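Local coordinates for protein UDP-glucose 4-epimerase (Campylobacter jejuni subsp. jejuni serotype O:2, PDB 7K3P) that interconverts UDP-glucose and UDP-galactose and, as a UDP-Glc/GlcNAc 4-epimerase, probably also their N-acetylated counterparts, using bound NAD, at residues His247-Ser253 / Trp323-Asp328; Tyr274-Phe278 / Tyr327-Ile333. The protein carries 2 engineered substitutions. All coordinates share one frame; numbering follows the deposited sequence.

Contact 1 (His247-Ser253 / Trp323-Asp328); sequences HVDDISS and WQPKYD
Both oxygens of the Asp250 carboxylate are bonded to consecutive backbone amides of the facing loop. Lys326 N donates to Asp250 OD1 at 2.9 Å, nearly straight but 35° out of the carboxylate plane on the syn side, while Tyr327 N donates to the syn lone pair of Asp250 OD2 at 3.0 Å. Aspartate suits the place because its short, flat end offers two acceptors. Its charge has a further partner in Tyr274, whose hydroxyl bonds OD2.

A second polar group forms one turn farther on. The Trp323 indole, with CG anti to the backbone N (chi1 -178°), turns its edge to the helix, and Ser253 OG accepts the N-H hydrogen bond, 2.8 Å from Trp323 NE1 in the ring plane; the same NE1 makes a weak bond to Asp250 O. A flat ring with one N-H at its edge and a short hydroxyl on the helix suit each other.

His247 is the N-cap where strand 242-246 gives way to helix 248-261 in the NAD-dependent epimerase/dehydratase family: its ND1 accepts from Asp249 N at 2.9 Å, which fixes the rotation of the imidazole.

The remaining contacts are van der Waals and aromatic. Tyr327 lays CB over the face of the capped imidazole, 3.9 Å from its centroid, in a CH-pi contact, and the rings meet obliquely with planes at 36°. Tyr327 CE2 touches Asp249 CB at 3.7 Å. Pro325 CB rests against Asp250 CG.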
ATOM      1  N   HIS A 247      18.360  22.420  -0.128  1.00 29.59           N
ATOM      2  CA  HIS A 247      19.772  22.046  -0.177  1.00 28.56           C
ATOM      3  C   HIS A 247      19.956  20.653   0.436  1.00 23.97           C
ATOM      4  O   HIS A 247      19.338  20.333   1.444  1.00 24.20           O
ATOM      5  CB  HIS A 247      20.621  23.078   0.573  1.00 30.48           C
ATOM      6  CG  HIS A 247      22.091  22.916   0.360  1.00 29.65           C
ATOM      7  ND1 HIS A 247      22.847  21.995   1.054  1.00 34.22           N
ATOM      8  CD2 HIS A 247      22.945  23.553  -0.474  1.00 35.02           C
ATOM      9  CE1 HIS A 247      24.105  22.074   0.659  1.00 34.33           C
ATOM     10  NE2 HIS A 247      24.191  23.007  -0.270  1.00 35.45           N
ATOM     11  N   VAL A 248      20.805  19.829  -0.174  1.00 28.44           N
ATOM     12  CA  VAL A 248      20.985  18.454   0.311  1.00 27.46           C
ATOM     13  C   VAL A 248      21.410  18.398   1.783  1.00 30.37           C
ATOM     14  O   VAL A 248      21.054  17.458   2.499  1.00 28.31           O
ATOM     15  CB  VAL A 248      21.963  17.643  -0.579  1.00 31.29           C
ATOM     16  CG1 VAL A 248      23.364  18.267  -0.560  1.00 28.57           C
ATOM     17  CG2 VAL A 248      22.019  16.182  -0.123  1.00 27.35           C
ATOM     18  N   ASP A 249      22.149  19.404   2.249  1.00 31.17           N
ATOM     19  CA  ASP A 249      22.625  19.376   3.634  1.00 31.11           C
ATOM     20  C   ASP A 249      21.546  19.826   4.620  1.00 27.97           C
ATOM     21  O   ASP A 249      21.609  19.499   5.808  1.00 25.80           O
ATOM     22  CB  ASP A 249      23.928  20.192   3.799  1.00 33.14           C
ATOM     23  CG  ASP A 249      25.155  19.460   3.251  1.00 37.62           C
ATOM     24  OD1 ASP A 249      25.316  18.253   3.546  1.00 33.71           O
ATOM     25  OD2 ASP A 249      25.946  20.088   2.509  1.00 36.91           O
ATOM     26  N   ASP A 250      20.552  20.561   4.116  1.00 29.27           N
ATOM     27  CA  ASP A 250      19.423  21.020   4.932  1.00 29.10           C
ATOM     28  C   ASP A 250      18.343  19.953   5.087  1.00 24.56           C
ATOM     29  O   ASP A 250      17.702  19.832   6.146  1.00 25.24           O
ATOM     30  CB  ASP A 250      18.806  22.289   4.325  1.00 28.39           C
ATOM     31  CG  ASP A 250      19.658  23.530   4.567  1.00 32.08           C
ATOM     32  OD1 ASP A 250      20.386  23.554   5.581  1.00 31.03           O
ATOM     33  OD2 ASP A 250      19.599  24.478   3.748  1.00 26.87           O
ATOM     34  N   ILE A 251      18.092  19.200   4.021  1.00 27.24           N
ATOM     35  CA  ILE A 251      17.189  18.056   4.182  1.00 26.81           C
ATOM     36  C   ILE A 251      17.923  17.017   5.042  1.00 22.53           C
ATOM     37  O   ILE A 251      17.317  16.351   5.878  1.00 22.23           O
ATOM     38  CB  ILE A 251      16.711  17.473   2.824  1.00 24.33           C
ATOM     39  CG1 ILE A 251      15.809  16.254   3.041  1.00 25.59           C
ATOM     40  CG2 ILE A 251      17.889  17.137   1.920  1.00 22.82           C
ATOM     41  CD1 ILE A 251      14.610  16.556   3.915  1.00 23.16           C
ATOM     42  N   SER A 252      19.236  16.912   4.855  1.00 25.27           N
ATOM     43  CA  SER A 252      20.018  15.989   5.680  1.00 25.97           C
ATOM     44  C   SER A 252      19.875  16.337   7.159  1.00 26.17           C
ATOM     45  O   SER A 252      19.553  15.470   7.965  1.00 25.99           O
ATOM     46  CB  SER A 252      21.487  15.961   5.258  1.00 24.94           C
ATOM     47  OG  SER A 252      21.644  15.241   4.052  1.00 27.67           O
ATOM     48  N   SER A 253      20.069  17.609   7.517  1.00 24.10           N
ATOM     49  CA  SER A 253      20.020  17.988   8.929  1.00 26.08           C
ATOM     50  C   SER A 253      18.626  17.776   9.521  1.00 23.52           C
ATOM     51  O   SER A 253      18.475  17.469  10.709  1.00 25.73           O
ATOM     52  CB  SER A 253      20.516  19.439   9.135  1.00 31.64           C
ATOM     53  OG  SER A 253      19.615  20.376   8.560  1.00 26.98           O
ATOM     54  N   TRP A 323      15.178  21.975  14.131  1.00 31.66           N
ATOM     55  CA  TRP A 323      15.733  22.083  12.781  1.00 30.02           C
ATOM     56  C   TRP A 323      15.879  23.544  12.344  1.00 29.97           C
ATOM     57  O   TRP A 323      14.914  24.305  12.375  1.00 30.00           O
ATOM     58  CB  TRP A 323      14.888  21.318  11.757  1.00 26.50           C
ATOM     59  CG  TRP A 323      15.478  21.393  10.386  1.00 27.02           C
ATOM     60  CD1 TRP A 323      16.700  20.914   9.993  1.00 29.67           C
ATOM     61  CD2 TRP A 323      14.887  21.974   9.224  1.00 26.72           C
ATOM     62  NE1 TRP A 323      16.910  21.184   8.666  1.00 26.72           N
ATOM     63  CE2 TRP A 323      15.793  21.833   8.159  1.00 27.08           C
ATOM     64  CE3 TRP A 323      13.665  22.633   8.972  1.00 28.16           C
ATOM     65  CZ2 TRP A 323      15.538  22.289   6.865  1.00 28.87           C
ATOM     66  CZ3 TRP A 323      13.404  23.099   7.693  1.00 21.10           C
ATOM     67  CH2 TRP A 323      14.331  22.920   6.654  1.00 27.10           C
ATOM     68  N   GLN A 324      17.087  23.909  11.925  1.00 30.28           N
ATOM     69  CA  GLN A 324      17.368  25.243  11.415  1.00 29.06           C
ATOM     70  C   GLN A 324      18.233  25.134  10.173  1.00 31.99           C
ATOM     71  O   GLN A 324      19.421  24.804  10.252  1.00 31.80           O
ATOM     72  CB  GLN A 324      18.073  26.107  12.476  1.00 31.31           C
ATOM     73  CG  GLN A 324      18.332  27.552  12.020  1.00 32.87           C
ATOM     74  CD  GLN A 324      18.981  28.386  13.107  1.00 27.08           C
ATOM     75  OE1 GLN A 324      18.522  28.383  14.255  1.00 33.04           O
ATOM     76  NE2 GLN A 324      20.062  29.093  12.757  1.00 28.26           N
ATOM     77  N   PRO A 325      17.636  25.402   9.003  1.00 32.07           N
ATOM     78  CA  PRO A 325      18.400  25.274   7.765  1.00 31.92           C
ATOM     79  C   PRO A 325      19.458  26.356   7.726  1.00 33.71           C
ATOM     80  O   PRO A 325      19.288  27.413   8.334  1.00 32.65           O
ATOM     81  CB  PRO A 325      17.349  25.531   6.667  1.00 33.17           C
ATOM     82  CG  PRO A 325      16.220  26.246   7.356  1.00 32.29           C
ATOM     83  CD  PRO A 325      16.218  25.720   8.765  1.00 29.48           C
ATOM     84  N   LYS A 326      20.545  26.119   7.022  1.00 29.08           N
ATOM     85  CA  LYS A 326      21.528  27.172   6.950  1.00 37.23           C
ATOM     86  C   LYS A 326      22.040  27.372   5.527  1.00 37.92           C
ATOM     87  O   LYS A 326      22.994  28.120   5.298  1.00 33.19           O
ATOM     88  CB  LYS A 326      22.640  26.936   7.978  1.00 46.82           C
ATOM     89  CG  LYS A 326      22.568  25.564   8.651  1.00 40.53           C
ATOM     90  CD  LYS A 326      23.901  25.160   9.275  1.00 51.67           C
ATOM     91  CE  LYS A 326      24.240  26.044  10.475  1.00 49.53           C
ATOM     92  NZ  LYS A 326      25.219  25.386  11.384  1.00 47.45           N
ATOM     93  N   TYR A 327      21.381  26.727   4.563  1.00 31.69           N
ATOM     94  CA  TYR A 327      21.710  26.973   3.160  1.00 32.19           C
ATOM     95  C   TYR A 327      20.511  27.450   2.329  1.00 31.88           C
ATOM     96  O   TYR A 327      20.453  27.200   1.119  1.00 32.27           O
ATOM     97  CB  TYR A 327      22.400  25.763   2.510  1.00 34.60           C
ATOM     98  CG  TYR A 327      23.667  25.320   3.214  1.00 37.33           C
ATOM     99  CD1 TYR A 327      24.783  26.147   3.266  1.00 40.92           C
ATOM    100  CD2 TYR A 327      23.748  24.070   3.819  1.00 36.98           C
ATOM    101  CE1 TYR A 327      25.947  25.741   3.919  1.00 45.20           C
ATOM    102  CE2 TYR A 327      24.898  23.652   4.470  1.00 40.27           C
ATOM    103  CZ  TYR A 327      25.994  24.494   4.517  1.00 46.84           C
ATOM    104  OH  TYR A 327      27.140  24.091   5.162  1.00 53.17           O
ATOM    105  N   ASP A 328      19.577  28.148   2.978  1.00 29.70           N
ATOM    106  CA  ASP A 328      18.504  28.838   2.268  1.00 26.96           C
ATOM    107  C   ASP A 328      19.134  30.018   1.537  1.00 29.93           C
ATOM    108  O   ASP A 328      19.046  31.165   1.979  1.00 28.03           O
ATOM    109  CB  ASP A 328      17.403  29.330   3.227  1.00 27.55           C
ATOM    110  CG  ASP A 328      16.171  29.886   2.478  1.00 28.59           C
ATOM    111  OD1 ASP A 328      16.221  29.969   1.228  1.00 28.38           O
ATOM    112  OD2 ASP A 328      15.167  30.252   3.136  1.00 26.37           O
TER

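Contact 2 (Tyr274-Phe278 / Tyr327-Ile333); sequences YGHGF and YDDLELI
Asp328 reaches between three aromatic side chains, and each meets it differently. Tyr274 lies flat against it: the carboxylate and phenol planes are 8° apart, and Asp328 CB sits over the centre of the ring, 3.9 Å from the centroid. Asp328 is the centre of an inverse gamma turn, and its CG, anti to the backbone N (chi1 -172°), carries the carboxylate to His276. The two groups are nearly coplanar, and His276 NE2 donates to the syn lone pair of Asp328 OD2, a short 2.5 Å bond with an angle of 164°. Phe278 stands almost perpendicular, with CZ 3.3 Å from Asp328 OD1 near the ring plane, where the positive rim of a phenyl suits an oxygen. The imidazole is held at its other nitrogen too, since His276 ND1 donates to Gly277 O at 2.9 Å; this histidine-carboxylate pair would probably favour a protonated ring.

The tight apolar packing centres on Phe278, against Leu330 and, less closely, Ile333. Leu330 CD2 lies over the Phe278 face, though an unusually short CG approach to the ring makes the exact placement of this leucine doubtful. Ile333 extends CD1 to within 3.8 Å of Tyr274 CE2. Its branched chain fits among the buried Tyr274 and Phe278, whereas His276 and Asp328 are partly exposed, as is Leu330.

Phe278 opens strand 278-279, antiparallel to strand 242-246, and its side chain packs on Phe245, while Leu330, starting helix 330-343 after the N-cap Asp329, also touches helix 280-291 through Glu282 and Ala286.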
ATOM      1  N   TYR A 274      11.835  25.427   3.298  1.00 26.38           N
ATOM      2  CA  TYR A 274      12.230  26.751   3.771  1.00 25.75           C
ATOM      3  C   TYR A 274      11.036  27.654   4.130  1.00 28.77           C
ATOM      4  O   TYR A 274      11.228  28.749   4.687  1.00 27.85           O
ATOM      5  CB  TYR A 274      13.148  27.442   2.752  1.00 25.59           C
ATOM      6  CG  TYR A 274      14.443  26.717   2.474  1.00 24.28           C
ATOM      7  CD1 TYR A 274      15.206  26.179   3.514  1.00 28.07           C
ATOM      8  CD2 TYR A 274      14.909  26.565   1.170  1.00 26.68           C
ATOM      9  CE1 TYR A 274      16.403  25.516   3.260  1.00 25.89           C
ATOM     10  CE2 TYR A 274      16.106  25.904   0.905  1.00 25.78           C
ATOM     11  CZ  TYR A 274      16.844  25.381   1.955  1.00 29.88           C
ATOM     12  OH  TYR A 274      18.027  24.728   1.695  1.00 25.15           O
ATOM     13  N   GLY A 275       9.815  27.197   3.836  1.00 28.19           N
ATOM     14  CA  GLY A 275       8.605  27.965   4.128  1.00 25.58           C
ATOM     15  C   GLY A 275       8.313  29.030   3.075  1.00 24.94           C
ATOM     16  O   GLY A 275       7.373  29.829   3.210  1.00 24.97           O
ATOM     17  N   HIS A 276       9.140  29.051   2.035  1.00 23.13           N
ATOM     18  CA  HIS A 276       8.925  29.905   0.862  1.00 28.29           C
ATOM     19  C   HIS A 276       9.537  29.188  -0.327  1.00 27.42           C
ATOM     20  O   HIS A 276      10.351  28.269  -0.151  1.00 30.38           O
ATOM     21  CB  HIS A 276       9.643  31.248   1.023  1.00 26.27           C
ATOM     22  CG  HIS A 276      11.133  31.118   1.065  1.00 25.17           C
ATOM     23  ND1 HIS A 276      11.914  31.062  -0.073  1.00 28.41           N
ATOM     24  CD2 HIS A 276      11.987  30.973   2.109  1.00 26.19           C
ATOM     25  CE1 HIS A 276      13.181  30.915   0.267  1.00 26.13           C
ATOM     26  NE2 HIS A 276      13.252  30.857   1.588  1.00 25.56           N
ATOM     27  N   GLY A 277       9.188  29.628  -1.535  1.00 27.72           N
ATOM     28  CA  GLY A 277       9.728  29.029  -2.735  1.00 22.87           C
ATOM     29  C   GLY A 277      10.727  29.916  -3.441  1.00 29.63           C
ATOM     30  O   GLY A 277      11.182  30.927  -2.894  1.00 27.38           O
ATOM     31  N   PHE A 278      11.098  29.505  -4.648  1.00 24.84           N
ATOM     32  CA  PHE A 278      11.933  30.305  -5.538  1.00 28.56           C
ATOM     33  C   PHE A 278      11.231  30.336  -6.893  1.00 30.86           C
ATOM     34  O   PHE A 278      10.577  29.359  -7.267  1.00 25.65           O
ATOM     35  CB  PHE A 278      13.325  29.674  -5.678  1.00 26.20           C
ATOM     36  CG  PHE A 278      14.050  29.506  -4.355  1.00 31.44           C
ATOM     37  CD1 PHE A 278      14.785  30.557  -3.807  1.00 29.81           C
ATOM     38  CD2 PHE A 278      13.980  28.305  -3.657  1.00 25.80           C
ATOM     39  CE1 PHE A 278      15.455  30.406  -2.586  1.00 30.22           C
ATOM     40  CE2 PHE A 278      14.648  28.135  -2.427  1.00 29.22           C
ATOM     41  CZ  PHE A 278      15.390  29.186  -1.897  1.00 29.11           C
ATOM     42  N   TYR A 327      21.381  26.727   4.563  1.00 31.69           N
ATOM     43  CA  TYR A 327      21.710  26.973   3.160  1.00 32.19           C
ATOM     44  C   TYR A 327      20.511  27.450   2.329  1.00 31.88           C
ATOM     45  O   TYR A 327      20.453  27.200   1.119  1.00 32.27           O
ATOM     46  CB  TYR A 327      22.400  25.763   2.510  1.00 34.60           C
ATOM     47  CG  TYR A 327      23.667  25.320   3.214  1.00 37.33           C
ATOM     48  CD1 TYR A 327      24.783  26.147   3.266  1.00 40.92           C
ATOM     49  CD2 TYR A 327      23.748  24.070   3.819  1.00 36.98           C
ATOM     50  CE1 TYR A 327      25.947  25.741   3.919  1.00 45.20           C
ATOM     51  CE2 TYR A 327      24.898  23.652   4.470  1.00 40.27           C
ATOM     52  CZ  TYR A 327      25.994  24.494   4.517  1.00 46.84           C
ATOM     53  OH  TYR A 327      27.140  24.091   5.162  1.00 53.17           O
ATOM     54  N   ASP A 328      19.577  28.148   2.978  1.00 29.70           N
ATOM     55  CA  ASP A 328      18.504  28.838   2.268  1.00 26.96           C
ATOM     56  C   ASP A 328      19.134  30.018   1.537  1.00 29.93           C
ATOM     57  O   ASP A 328      19.046  31.165   1.979  1.00 28.03           O
ATOM     58  CB  ASP A 328      17.403  29.330   3.227  1.00 27.55           C
ATOM     59  CG  ASP A 328      16.171  29.886   2.478  1.00 28.59           C
ATOM     60  OD1 ASP A 328      16.221  29.969   1.228  1.00 28.38           O
ATOM     61  OD2 ASP A 328      15.167  30.252   3.136  1.00 26.37           O
ATOM     62  N   ASP A 329      19.785  29.720   0.420  1.00 28.24           N
ATOM     63  CA  ASP A 329      20.535  30.711  -0.332  1.00 35.94           C
ATOM     64  C   ASP A 329      20.571  30.204  -1.765  1.00 33.51           C
ATOM     65  O   ASP A 329      21.231  29.204  -2.042  1.00 34.08           O
ATOM     66  CB  ASP A 329      21.952  30.824   0.258  1.00 32.98           C
ATOM     67  CG  ASP A 329      22.859  31.749  -0.533  1.00 35.78           C
ATOM     68  OD1 ASP A 329      22.941  31.626  -1.773  1.00 36.75           O
ATOM     69  OD2 ASP A 329      23.514  32.602   0.098  1.00 44.75           O
ATOM     70  N   LEU A 330      19.856  30.880  -2.668  1.00 34.65           N
ATOM     71  CA  LEU A 330      19.645  30.348  -4.017  1.00 32.37           C
ATOM     72  C   LEU A 330      20.947  30.136  -4.768  1.00 33.57           C
ATOM     73  O   LEU A 330      21.073  29.187  -5.548  1.00 32.74           O
ATOM     74  CB  LEU A 330      18.720  31.252  -4.850  1.00 33.90           C
ATOM     75  CG  LEU A 330      17.572  30.589  -5.640  1.00 36.59           C
ATOM     76  CD1 LEU A 330      17.269  31.323  -6.930  1.00 32.42           C
ATOM     77  CD2 LEU A 330      17.774  29.084  -5.892  1.00 29.64           C
ATOM     78  N   GLU A 331      21.920  31.014  -4.552  1.00 36.02           N
ATOM     79  CA  GLU A 331      23.199  30.860  -5.251  1.00 36.60           C
ATOM     80  C   GLU A 331      23.935  29.597  -4.797  1.00 34.71           C
ATOM     81  O   GLU A 331      24.483  28.856  -5.621  1.00 35.69           O
ATOM     82  CB  GLU A 331      24.072  32.122  -5.123  1.00 41.29           C
ATOM     83  CG  GLU A 331      23.587  33.282  -6.023  1.00 42.94           C
ATOM     84  CD  GLU A 331      24.442  34.549  -5.910  1.00 46.38           C
ATOM     85  OE1 GLU A 331      25.609  34.460  -5.473  1.00 42.28           O
ATOM     86  OE2 GLU A 331      23.934  35.636  -6.265  1.00 46.95           O
ATOM     87  N   LEU A 332      23.916  29.344  -3.492  1.00 34.02           N
ATOM     88  CA  LEU A 332      24.514  28.132  -2.926  1.00 35.10           C
ATOM     89  C   LEU A 332      23.805  26.884  -3.434  1.00 33.91           C
ATOM     90  O   LEU A 332      24.436  25.878  -3.775  1.00 32.64           O
ATOM     91  CB  LEU A 332      24.418  28.158  -1.399  1.00 35.86           C
ATOM     92  CG  LEU A 332      25.185  29.276  -0.705  1.00 41.19           C
ATOM     93  CD1 LEU A 332      25.128  29.107   0.817  1.00 42.77           C
ATOM     94  CD2 LEU A 332      26.622  29.291  -1.204  1.00 38.56           C
ATOM     95  N   ILE A 333      22.479  26.951  -3.461  1.00 33.52           N
ATOM     96  CA  ILE A 333      21.677  25.824  -3.920  1.00 32.25           C
ATOM     97  C   ILE A 333      21.959  25.539  -5.391  1.00 32.55           C
ATOM     98  O   ILE A 333      22.212  24.389  -5.769  1.00 33.86           O
ATOM     99  CB  ILE A 333      20.185  26.061  -3.654  1.00 34.57           C
ATOM    100  CG1 ILE A 333      19.939  26.105  -2.146  1.00 29.02           C
ATOM    101  CG2 ILE A 333      19.341  24.968  -4.300  1.00 33.44           C
ATOM    102  CD1 ILE A 333      18.628  26.748  -1.757  1.00 29.79           C
TER

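In the fold
Contacts 1 and 2 share Tyr327 and Asp328 and lie with their centres 10 Å apart, so the loop between helices 315-320 and 330-343 serves both. Tyr274 joins them: its OH is 2.6 Å from Asp250 OD2 and 3.0 Å from His247 N, both probable hydrogen bonds, and its CE1 packs at 3.5 Å on Pro325 CB. His247 CB meets Ile333 CG1 at 4.1 Å. Neither contact touches the cofactor: the side chains of His247 and Ile333 are each about 11 Å from the bound NAD. Together they join the start of the C-terminal helix 330-343 to helix 248-261 and to the loop before strand 278-279, outside the first shell of the dinucleotide.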